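PDB 5JK2: Tp0751 from Treponema pallidum, which probably acts as a lipocalin-like outer-membrane adhesin that mediates attachment to extracellular matrix components and interactions with host cells. Local coordinates for residues L46-E58 with T144-A156. The protein carries 1 engineered substitution. Numbering follows the deposited sequence.
Sequences LQHLLAGLWIQTE and TSMWDGQYTRYHA
Gln150 O accepts from the backbone N of Thr57 at 2.6 Å, and the side chains of these two residues run alongside each other, pointing the same way. The paired register follows as Tyr151 with Gln56, Thr152 with Ile55 and Arg153 with Trp54. At Tyr151, CB of Gln56 lies over one ring face, a CH-pi contact 3.9 Å from the centroid. The extended Gln56 chain, with CG anti to the backbone N (chi1 -174°), carries NE2 to Tyr151 OH at 2.8 Å. That hydroxyl lies in the amide plane, although the N-H...O angle is bent to 137°. Tyr151 OH in turn donates to Trp147 O, which is 2.6 Å from it, so the hydroxyl is held by two bonds, one accepted from the Gln56 amide and one donated to the carbonyl of the loop before its own strand. Thr152 and Ile55 form an antiparallel hydrogen-bonded pair, each N donating to the other's O. Arg153 crosses the Trp54 indole with its CB 3.5 Å from the six-membered ring centroid, almost on the ring normal; Phe72 also meets the indole. Further out, Arg153 NH1 reaches Ala51 O at 2.9 Å, on a carbonyl lone pair, while NE adds a weak second bond to the same oxygen. The backbone N of Tyr154 donates to Leu53 O, and its CB packs against Ile55 CD1 at 3.6 Å. Strands 52-56 and 149-153 are first and last in the antiparallel sheet, so their pairing closes the eight-stranded barrel of the Pallilysin beta barrel domain, a non-canonical lipocalin fold. The chemistry implies a seam fastened by backbone bonds and secured near both ends by side-chain polar groups, with aliphatic-aromatic packing on the face bearing Trp54 and Tyr151.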
ATOM      1  N   LEU A  46       6.496  -2.678   9.742  1.00 56.67           N
ATOM      2  CA  LEU A  46       7.006  -2.095   8.504  1.00 49.07           C
ATOM      3  C   LEU A  46       5.875  -1.295   7.860  1.00 48.90           C
ATOM      4  O   LEU A  46       6.102  -0.411   7.033  1.00 44.97           O
ATOM      5  CB  LEU A  46       7.520  -3.185   7.556  1.00 54.21           C
ATOM      6  CG  LEU A  46       7.544  -2.890   6.050  1.00 56.49           C
ATOM      7  CD1 LEU A  46       8.542  -1.795   5.711  1.00 58.69           C
ATOM      8  CD2 LEU A  46       7.851  -4.160   5.270  1.00 63.95           C
ATOM      9  N   GLN A  47       4.649  -1.617   8.262  1.00 47.64           N
ATOM     10  CA  GLN A  47       3.454  -0.964   7.747  1.00 38.07           C
ATOM     11  C   GLN A  47       3.481   0.525   8.044  1.00 37.03           C
ATOM     12  O   GLN A  47       2.910   1.329   7.309  1.00 38.46           O
ATOM     13  CB  GLN A  47       2.198  -1.589   8.360  1.00 42.68           C
ATOM     14  CG  GLN A  47       2.134  -3.109   8.265  1.00 48.35           C
ATOM     15  CD  GLN A  47       0.846  -3.677   8.835  1.00 50.83           C
ATOM     16  OE1 GLN A  47      -0.056  -2.933   9.217  1.00 56.06           O
ATOM     17  NE2 GLN A  47       0.756  -5.001   8.894  1.00 54.55           N
ATOM     18  N   HIS A  48       4.152   0.885   9.132  1.00 40.12           N
ATOM     19  CA  HIS A  48       4.196   2.266   9.586  1.00 53.01           C
ATOM     20  C   HIS A  48       4.790   3.172   8.509  1.00 50.58           C
ATOM     21  O   HIS A  48       4.524   4.375   8.477  1.00 48.14           O
ATOM     22  CB  HIS A  48       4.999   2.366  10.883  1.00 57.77           C
ATOM     23  CG  HIS A  48       4.640   3.547  11.730  1.00 67.61           C
ATOM     24  ND1 HIS A  48       5.056   3.682  13.037  1.00 66.73           N
ATOM     25  CD2 HIS A  48       3.895   4.648  11.457  1.00 68.20           C
ATOM     26  CE1 HIS A  48       4.588   4.814  13.532  1.00 67.13           C
ATOM     27  NE2 HIS A  48       3.882   5.419  12.597  1.00 70.72           N
ATOM     28  N   LEU A  49       5.579   2.582   7.617  1.00 41.68           N
ATOM     29  CA  LEU A  49       6.156   3.321   6.501  1.00 38.75           C
ATOM     30  C   LEU A  49       5.136   3.552   5.392  1.00 34.21           C
ATOM     31  O   LEU A  49       5.302   4.454   4.573  1.00 35.26           O
ATOM     32  CB  LEU A  49       7.371   2.580   5.935  1.00 47.74           C
ATOM     33  CG  LEU A  49       8.670   2.630   6.743  1.00 45.52           C
ATOM     34  CD1 LEU A  49       9.717   1.730   6.111  1.00 39.14           C
ATOM     35  CD2 LEU A  49       9.192   4.058   6.857  1.00 52.61           C
ATOM     36  N   LEU A  50       4.086   2.737   5.359  1.00 34.47           N
ATOM     37  CA  LEU A  50       3.084   2.842   4.302  1.00 37.37           C
ATOM     38  C   LEU A  50       2.098   3.973   4.553  1.00 31.45           C
ATOM     39  O   LEU A  50       1.560   4.551   3.607  1.00 25.46           O
ATOM     40  CB  LEU A  50       2.318   1.526   4.155  1.00 32.32           C
ATOM     41  CG  LEU A  50       3.121   0.365   3.570  1.00 31.97           C
ATOM     42  CD1 LEU A  50       2.326  -0.918   3.650  1.00 27.50           C
ATOM     43  CD2 LEU A  50       3.514   0.660   2.132  1.00 29.09           C
ATOM     44  N   ALA A  51       1.860   4.274   5.826  1.00 34.48           N
ATOM     45  CA  ALA A  51       0.919   5.319   6.211  1.00 33.82           C
ATOM     46  C   ALA A  51       1.211   6.628   5.482  1.00 34.90           C
ATOM     47  O   ALA A  51       2.193   7.307   5.777  1.00 38.58           O
ATOM     48  CB  ALA A  51       0.961   5.532   7.710  1.00 37.80           C
ATOM     49  N   GLY A  52       0.354   6.963   4.520  1.00 26.39           N
ATOM     50  CA  GLY A  52       0.486   8.197   3.768  1.00 21.64           C
ATOM     51  C   GLY A  52       0.089   8.043   2.314  1.00 17.85           C
ATOM     52  O   GLY A  52      -0.452   7.017   1.913  1.00 19.11           O
ATOM     53  N   LEU A  53       0.371   9.074   1.525  1.00 21.22           N
ATOM     54  CA  LEU A  53       0.001   9.110   0.117  1.00 21.88           C
ATOM     55  C   LEU A  53       1.092   8.522  -0.763  1.00 26.02           C
ATOM     56  O   LEU A  53       2.272   8.801  -0.562  1.00 24.74           O
ATOM     57  CB  LEU A  53      -0.282  10.548  -0.312  1.00 19.81           C
ATOM     58  CG  LEU A  53      -0.623  10.772  -1.785  1.00 20.40           C
ATOM     59  CD1 LEU A  53      -1.910  10.062  -2.145  1.00 19.69           C
ATOM     60  CD2 LEU A  53      -0.723  12.261  -2.070  1.00 30.06           C
ATOM     61  N   TRP A  54       0.686   7.729  -1.750  1.00 26.11           N
ATOM     62  CA  TRP A  54       1.615   7.122  -2.696  1.00 25.62           C
ATOM     63  C   TRP A  54       1.140   7.346  -4.127  1.00 30.18           C
ATOM     64  O   TRP A  54      -0.029   7.124  -4.441  1.00 28.82           O
ATOM     65  CB  TRP A  54       1.764   5.630  -2.412  1.00 21.37           C
ATOM     66  CG  TRP A  54       2.399   5.340  -1.089  1.00 19.53           C
ATOM     67  CD1 TRP A  54       1.792   5.346   0.131  1.00 20.60           C
ATOM     68  CD2 TRP A  54       3.770   4.998  -0.853  1.00 27.18           C
ATOM     69  NE1 TRP A  54       2.698   5.030   1.113  1.00 22.63           N
ATOM     70  CE2 TRP A  54       3.919   4.811   0.535  1.00 25.67           C
ATOM     71  CE3 TRP A  54       4.884   4.829  -1.680  1.00 28.30           C
ATOM     72  CZ2 TRP A  54       5.140   4.466   1.113  1.00 26.00           C
ATOM     73  CZ3 TRP A  54       6.094   4.487  -1.104  1.00 23.86           C
ATOM     74  CH2 TRP A  54       6.212   4.307   0.278  1.00 22.42           C
ATOM     75  N   ILE A  55       2.054   7.793  -4.985  1.00 33.96           N
ATOM     76  CA  ILE A  55       1.737   8.091  -6.379  1.00 31.35           C
ATOM     77  C   ILE A  55       2.472   7.132  -7.306  1.00 25.72           C
ATOM     78  O   ILE A  55       3.663   6.882  -7.132  1.00 24.75           O
ATOM     79  CB  ILE A  55       2.108   9.540  -6.749  1.00 30.88           C
ATOM     80  CG1 ILE A  55       1.386  10.529  -5.833  1.00 33.18           C
ATOM     81  CG2 ILE A  55       1.740   9.834  -8.193  1.00 31.59           C
ATOM     82  CD1 ILE A  55       2.095  10.798  -4.544  1.00 24.49           C
ATOM     83  N   GLN A  56       1.764   6.614  -8.304  1.00 30.67           N
ATOM     84  CA  GLN A  56       2.328   5.601  -9.188  1.00 26.14           C
ATOM     85  C   GLN A  56       3.348   6.195 -10.157  1.00 29.56           C
ATOM     86  O   GLN A  56       3.220   7.341 -10.582  1.00 28.94           O
ATOM     87  CB  GLN A  56       1.223   4.899  -9.978  1.00 24.09           C
ATOM     88  CG  GLN A  56       1.729   3.738 -10.808  1.00 23.53           C
ATOM     89  CD  GLN A  56       0.617   2.935 -11.438  1.00 27.64           C
ATOM     90  OE1 GLN A  56       0.501   2.859 -12.660  1.00 28.32           O
ATOM     91  NE2 GLN A  56      -0.214   2.327 -10.600  1.00 40.09           N
ATOM     92  N   THR A  57       4.354   5.394 -10.508  1.00 33.50           N
ATOM     93  CA  THR A  57       5.367   5.777 -11.491  1.00 35.76           C
ATOM     94  C   THR A  57       5.006   5.158 -12.845  1.00 37.60           C
ATOM     95  O   THR A  57       4.202   4.226 -12.885  1.00 39.32           O
ATOM     96  CB  THR A  57       6.780   5.333 -11.023  1.00 32.71           C
ATOM     97  OG1 THR A  57       7.027   5.855  -9.710  1.00 28.17           O
ATOM     98  CG2 THR A  57       7.873   5.820 -11.974  1.00 40.59           C
ATOM     99  N   GLU A  58       5.600   5.673 -13.926  1.00 32.10           N
ATOM    100  CA  GLU A  58       5.236   5.333 -15.306  1.00 30.60           C
ATOM    101  C   GLU A  58       3.861   5.895 -15.641  1.00 30.70           C
ATOM    102  O   GLU A  58       3.681   6.494 -16.708  1.00 38.50           O
ATOM    103  CB  GLU A  58       5.259   3.821 -15.556  1.00 25.94           C
ATOM    104  CG  GLU A  58       4.551   3.412 -16.830  1.00 26.27           C
ATOM    105  CD  GLU A  58       4.585   1.916 -17.068  1.00 33.30           C
ATOM    106  OE1 GLU A  58       5.693   1.349 -17.208  1.00 35.06           O
ATOM    107  OE2 GLU A  58       3.498   1.295 -17.087  1.00 35.49           O
ATOM    108  N   THR A 144      -3.643  -8.590 -14.724  1.00 53.46           N
ATOM    109  CA  THR A 144      -2.953  -7.342 -14.373  1.00 45.20           C
ATOM    110  C   THR A 144      -3.964  -6.271 -13.980  1.00 48.33           C
ATOM    111  O   THR A 144      -5.042  -6.182 -14.571  1.00 49.28           O
ATOM    112  CB  THR A 144      -2.085  -6.799 -15.535  1.00 52.08           C
ATOM    113  OG1 THR A 144      -1.300  -5.693 -15.072  1.00 49.70           O
ATOM    114  CG2 THR A 144      -2.959  -6.338 -16.695  1.00 59.92           C
ATOM    115  N   SER A 145      -3.602  -5.453 -12.997  1.00 46.75           N
ATOM    116  CA  SER A 145      -4.492  -4.414 -12.491  1.00 34.59           C
ATOM    117  C   SER A 145      -4.016  -3.032 -12.906  1.00 29.77           C
ATOM    118  O   SER A 145      -2.860  -2.852 -13.283  1.00 26.31           O
ATOM    119  CB  SER A 145      -4.588  -4.498 -10.967  1.00 32.32           C
ATOM    120  OG  SER A 145      -5.385  -3.451 -10.445  1.00 43.71           O
ATOM    121  N   MET A 146      -4.919  -2.059 -12.841  1.00 39.41           N
ATOM    122  CA  MET A 146      -4.567  -0.673 -13.120  1.00 34.44           C
ATOM    123  C   MET A 146      -3.707  -0.114 -11.994  1.00 25.73           C
ATOM    124  O   MET A 146      -3.017   0.890 -12.159  1.00 25.33           O
ATOM    125  CB  MET A 146      -5.825   0.181 -13.295  1.00 35.64           C
ATOM    126  CG  MET A 146      -6.679   0.299 -12.040  1.00 28.98           C
ATOM    127  SD  MET A 146      -8.224   1.187 -12.305  1.00 24.12           S
ATOM    128  CE  MET A 146      -7.630   2.715 -13.001  1.00 22.61           C
ATOM    129  N   TRP A 147      -3.758  -0.783 -10.846  1.00 28.39           N
ATOM    130  CA  TRP A 147      -3.028  -0.353  -9.662  1.00 26.24           C
ATOM    131  C   TRP A 147      -1.624  -0.947  -9.616  1.00 29.66           C
ATOM    132  O   TRP A 147      -0.763  -0.458  -8.887  1.00 31.84           O
ATOM    133  CB  TRP A 147      -3.804  -0.739  -8.402  1.00 32.28           C
ATOM    134  CG  TRP A 147      -5.240  -0.312  -8.444  1.00 30.05           C
ATOM    135  CD1 TRP A 147      -6.333  -1.121  -8.534  1.00 27.80           C
ATOM    136  CD2 TRP A 147      -5.736   1.030  -8.417  1.00 23.37           C
ATOM    137  NE1 TRP A 147      -7.480  -0.366  -8.555  1.00 18.13           N
ATOM    138  CE2 TRP A 147      -7.139   0.959  -8.485  1.00 17.93           C
ATOM    139  CE3 TRP A 147      -5.128   2.286  -8.337  1.00 23.20           C
ATOM    140  CZ2 TRP A 147      -7.944   2.092  -8.479  1.00 20.15           C
ATOM    141  CZ3 TRP A 147      -5.930   3.409  -8.328  1.00 18.43           C
ATOM    142  CH2 TRP A 147      -7.321   3.306  -8.399  1.00 19.42           C
ATOM    143  N   ASP A 148      -1.399  -2.005 -10.391  1.00 33.48           N
ATOM    144  CA  ASP A 148      -0.077  -2.615 -10.489  1.00 23.38           C
ATOM    145  C   ASP A 148       0.950  -1.607 -10.977  1.00 21.84           C
ATOM    146  O   ASP A 148       0.699  -0.864 -11.924  1.00 27.21           O
ATOM    147  CB  ASP A 148      -0.098  -3.818 -11.433  1.00 30.28           C
ATOM    148  CG  ASP A 148      -0.676  -5.058 -10.789  1.00 30.39           C
ATOM    149  OD1 ASP A 148      -1.402  -4.927  -9.784  1.00 32.43           O
ATOM    150  OD2 ASP A 148      -0.404  -6.167 -11.295  1.00 34.31           O
ATOM    151  N   GLY A 149       2.107  -1.586 -10.324  1.00 24.62           N
ATOM    152  CA  GLY A 149       3.197  -0.724 -10.737  1.00 30.39           C
ATOM    153  C   GLY A 149       4.012  -0.205  -9.573  1.00 25.15           C
ATOM    154  O   GLY A 149       3.784  -0.575  -8.422  1.00 23.99           O
ATOM    155  N   GLN A 150       4.968   0.663  -9.884  1.00 21.50           N
ATOM    156  CA  GLN A 150       5.833   1.251  -8.878  1.00 22.68           C
ATOM    157  C   GLN A 150       5.184   2.507  -8.311  1.00 27.65           C
ATOM    158  O   GLN A 150       4.558   3.269  -9.046  1.00 27.41           O
ATOM    159  CB  GLN A 150       7.199   1.581  -9.479  1.00 28.23           C
ATOM    160  CG  GLN A 150       8.249   1.976  -8.461  1.00 26.57           C
ATOM    161  CD  GLN A 150       9.489   2.561  -9.102  1.00 25.28           C
ATOM    162  OE1 GLN A 150       9.489   2.913 -10.280  1.00 37.13           O
ATOM    163  NE2 GLN A 150      10.557   2.665  -8.325  1.00 29.56           N
ATOM    164  N   TYR A 151       5.329   2.711  -7.005  1.00 27.30           N
ATOM    165  CA  TYR A 151       4.819   3.909  -6.348  1.00 24.57           C
ATOM    166  C   TYR A 151       5.924   4.613  -5.578  1.00 24.13           C
ATOM    167  O   TYR A 151       6.928   4.004  -5.214  1.00 28.91           O
ATOM    168  CB  TYR A 151       3.672   3.566  -5.395  1.00 25.50           C
ATOM    169  CG  TYR A 151       2.404   3.136  -6.082  1.00 26.41           C
ATOM    170  CD1 TYR A 151       2.263   1.848  -6.575  1.00 24.37           C
ATOM    171  CD2 TYR A 151       1.344   4.017  -6.232  1.00 27.92           C
ATOM    172  CE1 TYR A 151       1.102   1.449  -7.206  1.00 25.62           C
ATOM    173  CE2 TYR A 151       0.180   3.628  -6.860  1.00 26.65           C
ATOM    174  CZ  TYR A 151       0.062   2.344  -7.345  1.00 22.29           C
ATOM    175  OH  TYR A 151      -1.101   1.960  -7.972  1.00 19.73           O
ATOM    176  N   THR A 152       5.722   5.903  -5.333  1.00 28.81           N
ATOM    177  CA  THR A 152       6.630   6.687  -4.510  1.00 24.79           C
ATOM    178  C   THR A 152       5.813   7.549  -3.566  1.00 22.25           C
ATOM    179  O   THR A 152       4.846   8.182  -3.979  1.00 26.66           O
ATOM    180  CB  THR A 152       7.548   7.583  -5.358  1.00 25.80           C
ATOM    181  OG1 THR A 152       6.754   8.432  -6.196  1.00 43.13           O
ATOM    182  CG2 THR A 152       8.462   6.741  -6.222  1.00 20.55           C
ATOM    183  N   ARG A 153       6.196   7.570  -2.296  1.00 21.79           N
ATOM    184  CA  ARG A 153       5.459   8.354  -1.317  1.00 26.46           C
ATOM    185  C   ARG A 153       5.656   9.841  -1.571  1.00 35.26           C
ATOM    186  O   ARG A 153       6.728  10.271  -2.004  1.00 40.54           O
ATOM    187  CB  ARG A 153       5.893   8.000   0.105  1.00 31.58           C
ATOM    188  CG  ARG A 153       4.941   8.507   1.185  1.00 28.21           C
ATOM    189  CD  ARG A 153       5.437   8.141   2.566  1.00 25.16           C
ATOM    190  NE  ARG A 153       4.458   8.444   3.607  1.00 27.68           N
ATOM    191  CZ  ARG A 153       4.312   9.636   4.180  1.00 30.28           C
ATOM    192  NH1 ARG A 153       3.396   9.808   5.122  1.00 35.24           N
ATOM    193  NH2 ARG A 153       5.075  10.659   3.814  1.00 37.95           N
ATOM    194  N   TYR A 154       4.616  10.624  -1.299  1.00 35.27           N
ATOM    195  CA  TYR A 154       4.664  12.055  -1.568  1.00 36.67           C
ATOM    196  C   TYR A 154       5.454  12.788  -0.493  1.00 37.43           C
ATOM    197  O   TYR A 154       5.288  12.542   0.703  1.00 35.61           O
ATOM    198  CB  TYR A 154       3.258  12.660  -1.669  1.00 36.57           C
ATOM    199  CG  TYR A 154       3.292  14.154  -1.953  1.00 30.80           C
ATOM    200  CD1 TYR A 154       3.441  14.637  -3.247  1.00 35.06           C
ATOM    201  CD2 TYR A 154       3.215  15.079  -0.920  1.00 29.38           C
ATOM    202  CE1 TYR A 154       3.493  16.005  -3.502  1.00 37.55           C
ATOM    203  CE2 TYR A 154       3.265  16.441  -1.168  1.00 35.50           C
ATOM    204  CZ  TYR A 154       3.403  16.899  -2.456  1.00 41.60           C
ATOM    205  OH  TYR A 154       3.451  18.256  -2.684  1.00 48.39           O
ATOM    206  N   HIS A 155       6.321  13.692  -0.939  1.00 41.28           N
ATOM    207  CA  HIS A 155       7.097  14.548  -0.048  1.00 32.91           C
ATOM    208  C   HIS A 155       7.270  15.918  -0.706  1.00 27.74           C
ATOM    209  O   HIS A 155       7.430  16.013  -1.923  1.00 36.28           O
ATOM    210  CB  HIS A 155       8.463  13.931   0.280  1.00 47.27           C
ATOM    211  CG  HIS A 155       9.268  14.744   1.248  1.00 42.66           C
ATOM    212  ND1 HIS A 155      10.054  15.800   0.848  1.00 53.55           N
ATOM    213  CD2 HIS A 155       9.383  14.676   2.594  1.00 43.43           C
ATOM    214  CE1 HIS A 155      10.634  16.341   1.904  1.00 53.93           C
ATOM    215  NE2 HIS A 155      10.242  15.676   2.980  1.00 51.53           N
ATOM    216  N   ALA A 156       7.221  16.968   0.109  1.00 31.67           N
ATOM    217  CA  ALA A 156       7.330  18.347  -0.363  1.00 33.79           C
ATOM    218  C   ALA A 156       8.663  18.953   0.067  1.00 34.86           C
ATOM    219  O   ALA A 156       9.398  19.510  -0.751  1.00 38.81           O
ATOM    220  CB  ALA A 156       6.169  19.185   0.170  1.00 32.74           C
TER